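Local structure of adenylate isopentenyltransferase (Humulus lupulus, 3A8T) at residues S54-D59 with K323-P328; R38-L43 with K121-I126; K193-M198 with E266-I271; N85-P90 with V95-L100. The protein transfers an isopentenyl group from dimethylallyl diphosphate to ATP, ADP or AMP, a step in the biosynthesis of cytokinins. One frame throughout, in Å; residues are numbered along the deposited sequence.

Contact 1. Residues S54-D59 with K323-P328. With PO4 (phosphate ion), chain C.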
# COMPACT_ATOMS: atom_id res chain seq x y z
N SER A 54 1.13 7.43 2.13
CA SER A 54 1.51 8.22 0.96
C SER A 54 1.23 9.70 1.18
O SER A 54 2.06 10.56 0.89
CB SER A 54 0.75 7.72 -0.24
OG SER A 54 1.04 6.35 -0.39
N ARG A 55 0.04 9.97 1.71
CA ARG A 55 -0.46 11.31 2.04
C ARG A 55 0.57 12.06 2.85
O ARG A 55 0.98 13.20 2.54
CB ARG A 55 -1.68 11.16 2.94
CG ARG A 55 -2.88 11.92 2.57
CD ARG A 55 -2.73 13.41 2.71
NE ARG A 55 -3.96 13.96 2.15
CZ ARG A 55 -4.31 15.24 2.13
NH1 ARG A 55 -3.54 16.17 2.65
NH2 ARG A 55 -5.45 15.55 1.55
N LEU A 56 0.98 11.41 3.92
CA LEU A 56 1.91 12.02 4.83
C LEU A 56 3.23 12.31 4.15
O LEU A 56 3.82 13.37 4.37
CB LEU A 56 2.08 11.14 6.06
CG LEU A 56 3.10 11.61 7.06
CD1 LEU A 56 2.81 12.95 7.55
CD2 LEU A 56 3.11 10.68 8.18
N SER A 57 3.66 11.40 3.28
CA SER A 57 4.93 11.57 2.59
C SER A 57 4.89 12.80 1.73
O SER A 57 5.91 13.51 1.60
CB SER A 57 5.28 10.35 1.74
OG SER A 57 4.43 10.17 0.63
N ILE A 58 3.72 13.07 1.16
CA ILE A 58 3.55 14.24 0.33
C ILE A 58 3.44 15.50 1.18
O ILE A 58 4.03 16.49 0.87
CB ILE A 58 2.35 14.12 -0.63
CG1 ILE A 58 2.43 12.82 -1.42
CG2 ILE A 58 2.36 15.35 -1.60
CD1 ILE A 58 3.76 12.57 -2.09
N ASP A 59 2.70 15.46 2.27
CA ASP A 59 2.62 16.64 3.13
C ASP A 59 4.00 17.04 3.66
O ASP A 59 4.34 18.20 3.72
CB ASP A 59 1.69 16.39 4.32
CG ASP A 59 0.19 16.38 3.92
OD1 ASP A 59 -0.19 17.07 2.95
OD2 ASP A 59 -0.62 15.71 4.61
N LYS A 323 -3.21 18.68 12.64
CA LYS A 323 -2.89 18.74 14.06
C LYS A 323 -2.40 17.45 14.67
O LYS A 323 -1.42 17.44 15.39
CB LYS A 323 -4.11 19.21 14.88
CG LYS A 323 -4.56 20.61 14.58
CD LYS A 323 -5.89 20.99 15.25
CE LYS A 323 -5.85 20.88 16.82
NZ LYS A 323 -4.89 21.81 17.54
N GLN A 324 -3.07 16.35 14.38
CA GLN A 324 -2.68 15.09 15.02
C GLN A 324 -1.62 14.22 14.39
O GLN A 324 -0.98 13.43 15.07
CB GLN A 324 -3.94 14.24 15.28
CG GLN A 324 -4.99 14.97 16.12
CD GLN A 324 -6.12 14.06 16.64
OE1 GLN A 324 -6.80 14.41 17.61
NE2 GLN A 324 -6.32 12.90 16.01
N VAL A 325 -1.43 14.38 13.09
CA VAL A 325 -0.49 13.53 12.37
C VAL A 325 0.65 14.30 11.75
O VAL A 325 1.79 13.97 11.93
CB VAL A 325 -1.25 12.77 11.24
CG1 VAL A 325 -0.31 11.89 10.48
CG2 VAL A 325 -2.42 11.98 11.82
N LEU A 326 0.33 15.34 11.01
CA LEU A 326 1.35 16.11 10.36
C LEU A 326 2.20 16.94 11.28
O LEU A 326 3.37 16.74 11.29
CB LEU A 326 0.74 16.95 9.22
CG LEU A 326 1.73 17.74 8.34
CD1 LEU A 326 2.73 16.78 7.61
CD2 LEU A 326 0.95 18.64 7.35
N GLU A 327 1.64 17.85 12.06
CA GLU A 327 2.48 18.71 12.93
C GLU A 327 3.48 17.88 13.74
O GLU A 327 4.67 18.19 13.74
CB GLU A 327 1.62 19.66 13.79
CG GLU A 327 1.63 19.46 15.36
CD GLU A 327 0.38 20.14 16.10
OE1 GLU A 327 -0.26 19.43 16.93
OE2 GLU A 327 0.04 21.36 15.85
N PRO A 328 3.04 16.81 14.40
CA PRO A 328 4.01 15.99 15.16
C PRO A 328 5.13 15.40 14.27
O PRO A 328 6.29 15.42 14.62
CB PRO A 328 3.12 14.90 15.78
CG PRO A 328 1.77 15.58 15.91
CD PRO A 328 1.66 16.36 14.62
P PO4 C . -1.39 4.13 2.42
O1 PO4 C . -0.37 4.70 1.49
O2 PO4 C . -1.73 2.74 1.98
O3 PO4 C . -0.86 4.11 3.81
O4 PO4 C . -2.61 4.97 2.38
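Oxygen O1 of a phosphate ion, probably taken from the crystallisation liquor, is gripped twice by Ser54, at 3.2 Å from the backbone N and at 2.9 Å from OG. Because OG lies beside its own backbone N (chi1 -58°), amide and hydroxyl reach the same oxygen, a reach that the short serine side chain makes possible. The backbone amides of Gly50, Gly52 and Lys53 also bond to the ion.

Farther along, the helix of 54-59 meets that of 323-328 with axes 10.5 Å apart and crossing at -46°, through carbon alone. Leu56 and Leu326 both hold CG anti to the backbone N, and CD1 of Leu56 lies 3.8 Å from CD1 of Leu326. That same Leu326 CD1 presses to 3.5 Å from CB of Asp59, so the aspartate contributes its aliphatic stem while its carboxylate is engaged elsewhere: OD2 accepts from Trp321 NE1, and OD1 forms a salt bridge with NH1 of Arg55 at 3.5 Å. Leu299 of strand 296-300 lies against both Leu56 and Val325. Strand, glycine-rich loop and helix with amides on a phosphate are the Walker A P-loop, whose residues here bind ATP.

Contact 2. Residues R38-L43 with K121-I126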
# COMPACT_ATOMS: atom_id res chain seq x y z
N ARG A 38 30.18 6.07 6.98
CA ARG A 38 29.23 7.18 6.61
C ARG A 38 27.83 6.61 6.37
O ARG A 38 27.48 6.23 5.24
CB ARG A 38 29.75 7.91 5.35
CG ARG A 38 28.95 9.18 4.91
CD ARG A 38 29.08 10.34 5.92
NE ARG A 38 28.52 11.61 5.43
CZ ARG A 38 28.87 12.21 4.29
NH1 ARG A 38 29.78 11.66 3.48
NH2 ARG A 38 28.35 13.39 3.98
N LYS A 39 27.02 6.58 7.44
CA LYS A 39 25.68 5.98 7.37
C LYS A 39 24.51 6.94 7.09
O LYS A 39 24.13 7.74 7.92
CB LYS A 39 25.46 5.19 8.65
CG LYS A 39 24.19 4.46 8.75
CD LYS A 39 24.16 3.65 10.04
CE LYS A 39 25.23 2.57 10.05
NZ LYS A 39 25.00 1.53 11.10
N GLU A 40 23.98 6.82 5.89
CA GLU A 40 22.88 7.63 5.36
C GLU A 40 21.56 7.58 6.09
O GLU A 40 21.10 6.49 6.52
CB GLU A 40 22.65 7.29 3.88
CG GLU A 40 23.92 7.45 3.09
CD GLU A 40 23.92 6.76 1.73
OE1 GLU A 40 23.38 5.60 1.62
OE2 GLU A 40 24.49 7.37 0.78
N LYS A 41 20.95 8.77 6.18
CA LYS A 41 19.67 8.99 6.83
C LYS A 41 18.53 8.60 5.91
O LYS A 41 18.51 8.96 4.71
CB LYS A 41 19.52 10.43 7.25
CG LYS A 41 20.49 10.87 8.37
CD LYS A 41 20.27 12.36 8.79
CE LYS A 41 21.06 12.79 10.08
NZ LYS A 41 20.46 12.21 11.35
N LEU A 42 17.60 7.84 6.48
CA LEU A 42 16.46 7.39 5.77
C LEU A 42 15.19 7.47 6.61
O LEU A 42 15.11 6.92 7.70
CB LEU A 42 16.66 5.95 5.27
CG LEU A 42 15.41 5.31 4.61
CD1 LEU A 42 15.05 5.96 3.24
CD2 LEU A 42 15.66 3.83 4.52
N LEU A 43 14.20 8.17 6.10
CA LEU A 43 12.95 8.27 6.81
C LEU A 43 12.10 7.10 6.37
O LEU A 43 12.02 6.80 5.17
CB LEU A 43 12.27 9.59 6.47
CG LEU A 43 10.96 9.93 7.17
CD1 LEU A 43 11.13 9.85 8.72
CD2 LEU A 43 10.57 11.33 6.71
N LYS A 121 19.95 1.43 -4.14
CA LYS A 121 20.50 2.31 -5.16
C LYS A 121 19.82 3.70 -5.07
O LYS A 121 20.49 4.74 -5.02
CB LYS A 121 20.27 1.72 -6.56
CG LYS A 121 21.18 0.57 -6.93
CD LYS A 121 20.66 -0.22 -8.17
CE LYS A 121 21.19 -1.68 -8.24
NZ LYS A 121 20.40 -2.59 -9.20
N ALA A 122 18.48 3.68 -5.04
CA ALA A 122 17.66 4.86 -4.94
C ALA A 122 17.95 5.61 -3.66
O ALA A 122 17.96 6.85 -3.65
CB ALA A 122 16.18 4.51 -5.00
N VAL A 123 18.19 4.90 -2.57
CA VAL A 123 18.48 5.64 -1.32
C VAL A 123 19.76 6.46 -1.54
O VAL A 123 19.86 7.62 -1.24
CB VAL A 123 18.70 4.71 -0.15
CG1 VAL A 123 19.29 5.42 0.98
CG2 VAL A 123 17.40 4.10 0.26
N SER A 124 20.71 5.79 -2.16
CA SER A 124 22.01 6.35 -2.41
C SER A 124 21.96 7.54 -3.40
O SER A 124 22.63 8.55 -3.24
CB SER A 124 22.86 5.20 -2.92
OG SER A 124 24.21 5.54 -2.82
N GLU A 125 21.13 7.42 -4.39
CA GLU A 125 20.98 8.45 -5.38
C GLU A 125 20.31 9.71 -4.88
O GLU A 125 20.73 10.80 -5.25
CB GLU A 125 20.20 7.88 -6.56
CG GLU A 125 21.08 6.98 -7.42
CD GLU A 125 20.32 5.86 -8.09
OE1 GLU A 125 20.99 4.96 -8.63
OE2 GLU A 125 19.06 5.88 -8.08
N ILE A 126 19.28 9.55 -4.05
CA ILE A 126 18.52 10.65 -3.49
C ILE A 126 19.38 11.50 -2.58
O ILE A 126 19.32 12.72 -2.63
CB ILE A 126 17.25 10.12 -2.69
CG1 ILE A 126 16.29 9.42 -3.64
CG2 ILE A 126 16.60 11.24 -1.94
CD1 ILE A 126 15.42 8.44 -2.97
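Apolar packing joins Leu42 to Val123, whose methyls are the nearest carbons: Leu42 CD1 lies 4.2 Å from Val123 CG2. Leucine suits the strand here, since its CB bond does not aim straight at the helix and the longer side chain is needed to bring a methyl across, whereas Val123 points directly at the strand and a short branched residue is enough. With chi1 at 167°, valine sets CG1 beside its carbonyl carbon and CG2 beside its backbone N, one methyl for each of its two partners. Ile69 of strand 66-70 also touches Val123, and Tyr173 touches Glu40, Leu42 and Val123.

This is the packing of a helix on a parallel sheet, as in the Rossmann-like core of P-loop enzymes: helix 112-128 belongs to the beta-alpha-beta crossover between strands 97-98 and 132-136, and strand 41-46 lies next to the latter. Backbone bonds fix the strand from both sides, Leu42 pairing with Asp174 and Cys176, and Leu43 with Pro133 and Leu135.

The polar side chains come as near but form no bond. Glu40 extends beyond CG toward the helix, and its OE1 comes to 4.1 Å from Val123 CG1, a van der Waals touch. Its OE2 stands 4.0 Å from Ser124 OG, too far for a hydrogen bond. Glutamate and serine suit this end of the contact, where Ser124 is exposed and Glu40 partly so. Lys41 points away from the helix; its NZ makes a salt bridge with Asp174 OD2, and the lysine has a cation-pi contact with Phe336.

Contact 3. Residues K193-M198 with E266-I271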
# COMPACT_ATOMS: atom_id res chain seq x y z
N LYS A 193 -14.92 1.17 3.13
CA LYS A 193 -15.35 2.29 2.33
C LYS A 193 -14.42 2.46 1.11
O LYS A 193 -14.87 2.65 -0.02
CB LYS A 193 -15.35 3.53 3.18
CG LYS A 193 -15.43 4.82 2.41
CD LYS A 193 -15.01 5.97 3.30
CE LYS A 193 -15.34 7.32 2.64
NZ LYS A 193 -14.74 7.43 1.23
N ARG A 194 -13.11 2.35 1.33
CA ARG A 194 -12.18 2.51 0.25
C ARG A 194 -12.42 1.44 -0.85
O ARG A 194 -12.21 1.69 -2.03
CB ARG A 194 -10.77 2.44 0.83
CG ARG A 194 -9.73 2.71 -0.18
CD ARG A 194 -8.33 2.75 0.40
NE ARG A 194 -7.81 1.41 0.65
CZ ARG A 194 -6.52 1.11 0.85
NH1 ARG A 194 -5.58 2.06 0.84
NH2 ARG A 194 -6.19 -0.17 1.00
N VAL A 195 -12.87 0.25 -0.49
CA VAL A 195 -13.11 -0.71 -1.52
C VAL A 195 -14.24 -0.13 -2.38
O VAL A 195 -14.16 -0.16 -3.61
CB VAL A 195 -13.48 -2.12 -0.95
CG1 VAL A 195 -14.09 -3.00 -2.09
CG2 VAL A 195 -12.23 -2.82 -0.38
N ASP A 196 -15.27 0.43 -1.74
CA ASP A 196 -16.39 1.04 -2.47
C ASP A 196 -15.88 2.18 -3.39
O ASP A 196 -16.29 2.28 -4.53
CB ASP A 196 -17.44 1.57 -1.48
CG ASP A 196 -18.40 0.46 -0.96
OD1 ASP A 196 -18.07 -0.74 -1.03
OD2 ASP A 196 -19.49 0.79 -0.47
N ASP A 197 -14.99 3.04 -2.92
CA ASP A 197 -14.44 4.11 -3.76
C ASP A 197 -13.64 3.57 -4.96
O ASP A 197 -13.59 4.19 -5.98
CB ASP A 197 -13.50 5.04 -2.97
CG ASP A 197 -14.18 5.77 -1.78
OD1 ASP A 197 -15.41 5.61 -1.54
OD2 ASP A 197 -13.45 6.51 -1.07
N MET A 198 -12.96 2.44 -4.80
CA MET A 198 -12.19 1.79 -5.89
C MET A 198 -13.16 1.24 -6.94
O MET A 198 -12.89 1.29 -8.12
CB MET A 198 -11.34 0.62 -5.36
CG MET A 198 -10.15 1.12 -4.54
SD MET A 198 -9.54 0.06 -3.26
CE MET A 198 -8.97 -1.28 -4.15
N GLU A 266 -20.59 -11.40 -3.34
CA GLU A 266 -19.63 -12.26 -2.64
C GLU A 266 -18.18 -11.83 -2.95
O GLU A 266 -17.33 -11.82 -2.07
CB GLU A 266 -19.83 -13.76 -3.03
CG GLU A 266 -18.49 -14.51 -3.22
CD GLU A 266 -18.57 -16.06 -3.38
OE1 GLU A 266 -18.91 -16.56 -4.50
OE2 GLU A 266 -18.27 -16.77 -2.39
N ALA A 267 -17.89 -11.50 -4.20
CA ALA A 267 -16.56 -11.07 -4.56
C ALA A 267 -16.25 -9.80 -3.72
O ALA A 267 -15.21 -9.73 -3.02
CB ALA A 267 -16.50 -10.81 -6.03
N VAL A 268 -17.18 -8.84 -3.72
CA VAL A 268 -16.97 -7.63 -2.96
C VAL A 268 -16.74 -7.81 -1.48
O VAL A 268 -15.86 -7.15 -0.96
CB VAL A 268 -18.09 -6.62 -3.14
CG1 VAL A 268 -17.77 -5.36 -2.30
CG2 VAL A 268 -18.22 -6.23 -4.61
N ARG A 269 -17.50 -8.67 -0.80
CA ARG A 269 -17.32 -8.91 0.65
C ARG A 269 -15.98 -9.58 0.88
O ARG A 269 -15.31 -9.33 1.87
CB ARG A 269 -18.32 -9.92 1.27
CG ARG A 269 -19.78 -9.64 1.12
CD ARG A 269 -20.63 -10.88 1.54
NE ARG A 269 -20.72 -11.11 2.98
CZ ARG A 269 -21.59 -11.94 3.59
NH1 ARG A 269 -22.47 -12.65 2.86
NH2 ARG A 269 -21.61 -12.06 4.93
N ALA A 270 -15.62 -10.45 -0.05
CA ALA A 270 -14.38 -11.16 0.10
C ALA A 270 -13.24 -10.21 0.02
O ALA A 270 -12.31 -10.36 0.76
CB ALA A 270 -14.25 -12.29 -0.95
N ILE A 271 -13.33 -9.23 -0.86
CA ILE A 271 -12.29 -8.24 -1.03
C ILE A 271 -12.15 -7.37 0.21
O ILE A 271 -11.04 -7.05 0.65
CB ILE A 271 -12.60 -7.33 -2.25
CG1 ILE A 271 -12.25 -8.04 -3.55
CG2 ILE A 271 -11.82 -6.04 -2.15
CD1 ILE A 271 -12.52 -7.19 -4.74
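With CG1 anti to its backbone N (chi1 165°), Val195 spreads both methyls toward Ile271, whose own chi1 of -78° swings CG2, not the longer CG1 arm, into the gap. Ile271 CG2 therefore rests against both valine methyls, almost equally far from each, 3.7 Å from CG2 and 3.8 Å from CG1 of Val195. The contact is plain helix-helix packing, between helix 184-201 and the long helix 257-289. Beta-branched residues suit it: each offers a methyl close to the backbone, so the helices can meet without long side chains between them. Val268, one turn before Ile271, supplies a lighter touch, its CG1 being 4.4 Å from Val195 CG1. Ile271 also packs against Glu236 and Phe237 of helix 234-243. Its side chain lies about 4 Å from that of Ile232, which binds ATP.

Charges are kept beside the seam. Asp196 OD1 forms a salt bridge with Lys272 NZ, tying the helices beside the apolar contact, while Arg194 NH2 donates to Thr49 OG1 of the ATP-binding loop. Within helix 184-201, one turn apart, Lys193 NZ meets Asp197 OD2 in a salt bridge of 2.8 Å.

Contact 4. Residues N85-P90 with V95-L100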
# COMPACT_ATOMS: atom_id res chain seq x y z
N ASN A 85 -4.07 0.70 -5.27
CA ASN A 85 -4.19 1.92 -4.53
C ASN A 85 -2.95 2.80 -4.69
O ASN A 85 -2.43 3.35 -3.70
CB ASN A 85 -4.45 1.61 -3.05
CG ASN A 85 -5.50 0.46 -2.84
OD1 ASN A 85 -5.13 -0.73 -2.55
ND2 ASN A 85 -6.79 0.81 -2.96
N LYS A 86 -2.43 2.92 -5.92
CA LYS A 86 -1.27 3.79 -6.10
C LYS A 86 -1.70 5.24 -5.94
O LYS A 86 -2.74 5.66 -6.43
CB LYS A 86 -0.67 3.65 -7.49
CG LYS A 86 0.08 2.45 -7.78
CD LYS A 86 0.55 2.55 -9.19
CE LYS A 86 1.40 1.36 -9.58
NZ LYS A 86 0.67 0.11 -9.82
N ILE A 87 -0.91 6.01 -5.21
CA ILE A 87 -1.24 7.41 -5.07
C ILE A 87 -1.30 8.04 -6.49
O ILE A 87 -0.36 7.88 -7.27
CB ILE A 87 -0.17 8.12 -4.15
CG1 ILE A 87 -0.53 9.62 -3.99
CG2 ILE A 87 1.23 7.98 -4.76
CD1 ILE A 87 0.09 10.29 -2.71
N SER A 88 -2.37 8.79 -6.82
CA SER A 88 -2.47 9.44 -8.16
C SER A 88 -1.33 10.42 -8.37
O SER A 88 -0.84 11.01 -7.38
CB SER A 88 -3.77 10.22 -8.33
OG SER A 88 -3.78 11.43 -7.60
N VAL A 89 -0.91 10.60 -9.62
CA VAL A 89 0.21 11.48 -9.91
C VAL A 89 -0.13 12.93 -9.52
O VAL A 89 0.69 13.62 -8.93
CB VAL A 89 0.66 11.35 -11.39
CG1 VAL A 89 1.99 12.01 -11.63
CG2 VAL A 89 0.83 9.88 -11.73
N PRO A 90 -1.34 13.41 -9.84
CA PRO A 90 -1.66 14.79 -9.44
C PRO A 90 -1.44 14.99 -7.96
O PRO A 90 -0.98 16.03 -7.51
CB PRO A 90 -3.13 14.92 -9.84
CG PRO A 90 -3.20 14.08 -11.08
CD PRO A 90 -2.36 12.86 -10.74
N VAL A 95 6.34 15.54 -6.24
CA VAL A 95 7.43 14.83 -5.55
C VAL A 95 7.97 13.67 -6.39
O VAL A 95 7.20 12.96 -7.02
CB VAL A 95 6.96 14.27 -4.21
CG1 VAL A 95 8.03 13.46 -3.55
CG2 VAL A 95 6.54 15.43 -3.34
N PRO A 96 9.29 13.48 -6.43
CA PRO A 96 9.80 12.34 -7.25
C PRO A 96 9.60 10.98 -6.58
O PRO A 96 9.89 10.81 -5.43
CB PRO A 96 11.28 12.68 -7.43
CG PRO A 96 11.31 14.25 -7.18
CD PRO A 96 10.40 14.35 -6.01
N HIS A 97 9.05 10.01 -7.29
CA HIS A 97 8.85 8.69 -6.68
C HIS A 97 9.67 7.64 -7.38
O HIS A 97 9.89 7.75 -8.58
CB HIS A 97 7.36 8.23 -6.74
CG HIS A 97 6.47 9.03 -5.86
ND1 HIS A 97 5.67 8.47 -4.89
CD2 HIS A 97 6.30 10.37 -5.74
CE1 HIS A 97 5.05 9.42 -4.22
NE2 HIS A 97 5.42 10.58 -4.71
N HIS A 98 10.11 6.64 -6.61
CA HIS A 98 10.90 5.52 -7.11
C HIS A 98 10.28 4.17 -6.72
O HIS A 98 9.61 4.06 -5.71
CB HIS A 98 12.30 5.63 -6.55
CG HIS A 98 12.89 7.00 -6.69
ND1 HIS A 98 13.64 7.38 -7.78
CD2 HIS A 98 12.81 8.09 -5.89
CE1 HIS A 98 14.01 8.64 -7.64
NE2 HIS A 98 13.51 9.09 -6.50
N LEU A 99 10.52 3.16 -7.53
CA LEU A 99 10.03 1.83 -7.27
C LEU A 99 8.51 1.85 -7.23
O LEU A 99 7.87 1.09 -6.50
CB LEU A 99 10.60 1.30 -5.96
CG LEU A 99 12.08 0.92 -5.76
CD1 LEU A 99 12.14 -0.53 -5.54
CD2 LEU A 99 12.94 1.31 -6.93
N LEU A 100 7.92 2.73 -8.02
CA LEU A 100 6.46 2.84 -8.07
C LEU A 100 5.94 2.65 -9.46
O LEU A 100 6.05 3.53 -10.31
CB LEU A 100 5.98 4.18 -7.50
CG LEU A 100 4.46 4.40 -7.49
CD1 LEU A 100 3.73 3.29 -6.77
CD2 LEU A 100 4.13 5.76 -6.84
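Lys86 and Leu100 form the tighter part of this surface contact, their side chains running past each other in opposite directions. Leu100 CD1 touches three successive carbons of the lysine: CG at 3.9 Å, and CD and CE each at 4.1 Å. Lysine suits the place because its long methylene chain can lie along a leucine while the charge goes elsewhere; the turn at the end of the chain (chi4 75°) takes NZ to the backbone O of Tyr77, with a weak bond to Thr84 OG1.

A four-residue connection joins the loop of 85-90 to the segment that holds strand 97-98, the edge strand of the parallel sheet in this P-loop fold. Backbone bonds of Pro96 and His98 with Val68, and of His98 with Asn70, dock that strand on strand 66-70. Ile87 O accepts a hydrogen bond from Arg92 NH2 in the connection between the segments.

Around Ile87 the packing is looser, resting on one methyl. Its CG2, placed between the backbone N and the carbonyl carbon, lies 4.2 Å from Leu100 CD2 and meets the His97 imidazole obliquely, with little surface buried there. Ile87 packs also on Ser54 and Ile58 of helix 53-61, a fitting use of a branched side chain. Beyond Ile87 the loop opens to solvent, where Val89 and Pro90 are exposed, and no hydrogen bond links the two segments.

In the fold
Contact 3 is the buried one, made wholly of methyls between two helices; contacts 1 and 2 are partly buried, each setting apolar carbons beside an acidic side chain: Asp59 has Trp321 and Arg55 as partners, while Glu40 makes no bond across its contact. Contact 4 lies at the surface. Strand 41-46 of contact 2 leads into helix 53-61 of contact 1. Contacts 1 and 4 touch directly, Ile87 reaching Ser54 and Ile58, and contact 4 meets contact 2 through His98 and Ile126. Asn85 of contact 4 touches ATP and lies beside Arg194 and Met198 of contact 3. Contacts 2 and 3 have centres 37 Å apart, a helix on a sheet at one end, two helices at the other.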